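Arylmalonate decarboxylase (Bordetella bronchiseptica, PDB 3IXL) catalyses the enantioselective decarboxylation of 2-aryl-2-methylmalonates, releasing carbon dioxide and 2-arylpropionates. Local coordinates at residues I34-G39 / A59-K64. The protein carries 2 engineered substitutions. Residues are numbered along the deposited sequence; the frame is centred on the assembly and turned at random.
Sequences IASGLG and ARRLQK
Leu62 pushes its CD2 methyl in between the side chains of Ile34 and Ser36, two residues that project from the same face of the strand. CD2 of Leu62 lies 3.9 Å from CG1 of Ile34 and 4.1 Å from CB of Ser36. Ile34 and Leu62 run past each other in opposite directions, with CD1 of Ile34 also against the Leu62 methyl; Ile12 of the neighbouring strand 8-13 touches Leu62 as well. On the solvent side, the exposed Arg61 reaches over from the helix with its CG anti to the backbone N (chi1 180°) and the chain stretched out to NE, which carries the guanidinium to the strand. NH1 of Arg61 donates to OG of Ser36 at 3.1 Å, with the hydroxyl at the guanidinium edge, 12° out of plane, and an N-H...O angle of 153°. The same OG is hydrogen-bonded to ND1 of His58, one turn back on the helix. Helix segment 59-64 runs roughly antiparallel to strand 34-37, on the return leg of a beta-alpha-beta crossover to strand 67-72. The Leu62 methyl packed on Ile34 makes the apolar part of this seam, while the hydroxyl of the buried Ser36, held by both Arg61 and His58, is probably restricted in its rotation.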
ATOM      1  N   ILE A  34      -3.432  15.311  -3.379  1.00  6.32           N
ATOM      2  CA  ILE A  34      -3.763  16.019  -2.150  1.00  6.56           C
ATOM      3  C   ILE A  34      -4.015  14.991  -1.071  1.00  6.52           C
ATOM      4  O   ILE A  34      -4.380  13.849  -1.382  1.00  7.01           O
ATOM      5  CB  ILE A  34      -4.975  16.977  -2.313  1.00  6.74           C
ATOM      6  CG1 ILE A  34      -6.224  16.224  -2.790  1.00  7.04           C
ATOM      7  CG2 ILE A  34      -4.609  18.141  -3.247  1.00  7.69           C
ATOM      8  CD1 ILE A  34      -7.511  17.065  -2.774  1.00  7.83           C
ATOM      9  N   ALA A  35      -3.801  15.372   0.183  1.00  6.52           N
ATOM     10  CA  ALA A  35      -3.870  14.407   1.267  1.00  6.91           C
ATOM     11  C   ALA A  35      -4.521  14.982   2.497  1.00  7.14           C
ATOM     12  O   ALA A  35      -4.603  16.197   2.667  1.00  8.00           O
ATOM     13  CB  ALA A  35      -2.489  13.841   1.593  1.00  7.39           C
ATOM     14  N   SER A  36      -5.008  14.080   3.330  1.00  7.27           N
ATOM     15  CA  SER A  36      -5.661  14.427   4.571  1.00  7.75           C
ATOM     16  C   SER A  36      -5.234  13.378   5.595  1.00  7.97           C
ATOM     17  O   SER A  36      -5.271  12.172   5.310  1.00  7.89           O
ATOM     18  CB  SER A  36      -7.174  14.451   4.371  1.00  8.16           C
ATOM     19  OG  SER A  36      -7.823  15.025   5.497  1.00 10.80           O
ATOM     20  N   GLY A  37      -4.805  13.836   6.771  1.00  8.26           N
ATOM     21  CA  GLY A  37      -4.166  12.969   7.763  1.00  8.61           C
ATOM     22  C   GLY A  37      -5.028  12.492   8.911  1.00  9.18           C
ATOM     23  O   GLY A  37      -5.759  13.276   9.519  1.00  9.75           O
ATOM     24  N   LEU A  38      -4.901  11.209   9.236  1.00  9.41           N
ATOM     25  CA  LEU A  38      -5.704  10.581  10.283  1.00  9.71           C
ATOM     26  C   LEU A  38      -5.211  10.839  11.692  1.00  9.77           C
ATOM     27  O   LEU A  38      -6.017  10.877  12.619  1.00 10.29           O
ATOM     28  CB  LEU A  38      -5.757   9.069  10.070  1.00  9.95           C
ATOM     29  CG  LEU A  38      -6.475   8.614   8.808  1.00  9.78           C
ATOM     30  CD1 LEU A  38      -6.156   7.172   8.497  1.00 11.95           C
ATOM     31  CD2 LEU A  38      -7.968   8.769   9.000  1.00 12.67           C
ATOM     32  N   GLY A  39      -3.897  10.973  11.859  1.00  9.63           N
ATOM     33  CA  GLY A  39      -3.300  11.033  13.188  1.00 10.37           C
ATOM     34  C   GLY A  39      -3.157   9.682  13.863  1.00 10.24           C
ATOM     35  O   GLY A  39      -3.323   9.576  15.079  1.00 11.29           O
ATOM     36  N   ALA A  59     -12.507  11.187   3.624  1.00  8.67           N
ATOM     37  CA  ALA A  59     -12.930  11.007   2.231  1.00  8.32           C
ATOM     38  C   ALA A  59     -13.804  12.181   1.751  1.00  8.50           C
ATOM     39  O   ALA A  59     -13.603  12.705   0.655  1.00  7.99           O
ATOM     40  CB  ALA A  59     -13.648   9.664   2.052  1.00  8.26           C
ATOM     41  N   ARG A  60     -14.768  12.575   2.581  1.00  9.06           N
ATOM     42  CA  ARG A  60     -15.653  13.693   2.279  1.00  9.92           C
ATOM     43  C   ARG A  60     -14.875  15.006   2.144  1.00  9.63           C
ATOM     44  O   ARG A  60     -15.167  15.804   1.245  1.00  9.32           O
ATOM     45  CB  ARG A  60     -16.723  13.836   3.356  1.00 10.92           C
ATOM     46  CG  ARG A  60     -17.789  12.746   3.381  1.00 15.26           C
ATOM     47  CD  ARG A  60     -18.816  13.072   4.472  1.00 21.51           C
ATOM     48  NE  ARG A  60     -19.864  12.063   4.621  1.00 25.90           N
ATOM     49  CZ  ARG A  60     -21.005  12.050   3.934  1.00 27.43           C
ATOM     50  NH1 ARG A  60     -21.260  12.989   3.027  1.00 28.00           N
ATOM     51  NH2 ARG A  60     -21.892  11.088   4.149  1.00 28.40           N
ATOM     52  N   ARG A  61     -13.886  15.227   3.019  1.00  9.57           N
ATOM     53  CA  ARG A  61     -13.058  16.434   2.904  1.00 10.01           C
ATOM     54  C   ARG A  61     -12.369  16.477   1.548  1.00  9.22           C
ATOM     55  O   ARG A  61     -12.394  17.492   0.849  1.00  9.63           O
ATOM     56  CB  ARG A  61     -12.006  16.543   4.014  1.00 10.35           C
ATOM     57  CG  ARG A  61     -11.167  17.813   3.846  1.00 13.42           C
ATOM     58  CD  ARG A  61      -9.886  17.811   4.627  1.00 17.29           C
ATOM     59  NE  ARG A  61      -9.036  18.930   4.208  1.00 18.26           N
ATOM     60  CZ  ARG A  61      -7.714  18.974   4.358  1.00 19.85           C
ATOM     61  NH1 ARG A  61      -7.072  17.948   4.912  1.00 19.99           N
ATOM     62  NH2 ARG A  61      -7.025  20.035   3.938  1.00 19.75           N
ATOM     63  N   LEU A  62     -11.753  15.360   1.169  1.00  8.15           N
ATOM     64  CA  LEU A  62     -11.068  15.293  -0.120  1.00  7.79           C
ATOM     65  C   LEU A  62     -12.017  15.507  -1.306  1.00  7.87           C
ATOM     66  O   LEU A  62     -11.652  16.150  -2.294  1.00  8.36           O
ATOM     67  CB  LEU A  62     -10.298  13.968  -0.249  1.00  7.74           C
ATOM     68  CG  LEU A  62      -9.128  13.825   0.739  1.00  7.90           C
ATOM     69  CD1 LEU A  62      -8.755  12.360   0.901  1.00  7.99           C
ATOM     70  CD2 LEU A  62      -7.917  14.648   0.316  1.00  7.79           C
ATOM     71  N   GLN A  63     -13.231  14.964  -1.203  1.00  8.42           N
ATOM     72  CA  GLN A  63     -14.254  15.215  -2.209  1.00  9.08           C
ATOM     73  C   GLN A  63     -14.549  16.714  -2.338  1.00  9.17           C
ATOM     74  O   GLN A  63     -14.601  17.239  -3.448  1.00  8.68           O
ATOM     75  CB  GLN A  63     -15.541  14.440  -1.886  1.00  9.35           C
ATOM     76  CG  GLN A  63     -16.634  14.566  -2.960  1.00 11.56           C
ATOM     77  CD  GLN A  63     -17.543  15.766  -2.758  1.00 15.38           C
ATOM     78  OE1 GLN A  63     -17.796  16.191  -1.630  1.00 18.54           O
ATOM     79  NE2 GLN A  63     -18.041  16.319  -3.859  1.00 17.86           N
ATOM     80  N   LYS A  64     -14.727  17.379  -1.202  1.00  9.43           N
ATOM     81  CA  LYS A  64     -15.018  18.816  -1.219  1.00 10.14           C
ATOM     82  C   LYS A  64     -13.872  19.600  -1.857  1.00 10.52           C
ATOM     83  O   LYS A  64     -14.098  20.623  -2.519  1.00 11.27           O
ATOM     84  CB  LYS A  64     -15.282  19.338   0.189  1.00 11.24           C
ATOM     85  CG  LYS A  64     -16.554  18.824   0.829  1.00 13.74           C
ATOM     86  CD  LYS A  64     -16.845  19.595   2.106  1.00 20.17           C
ATOM     87  CE  LYS A  64     -17.365  18.685   3.212  1.00 22.83           C
ATOM     88  NZ  LYS A  64     -16.274  17.926   3.909  1.00 25.11           N
TER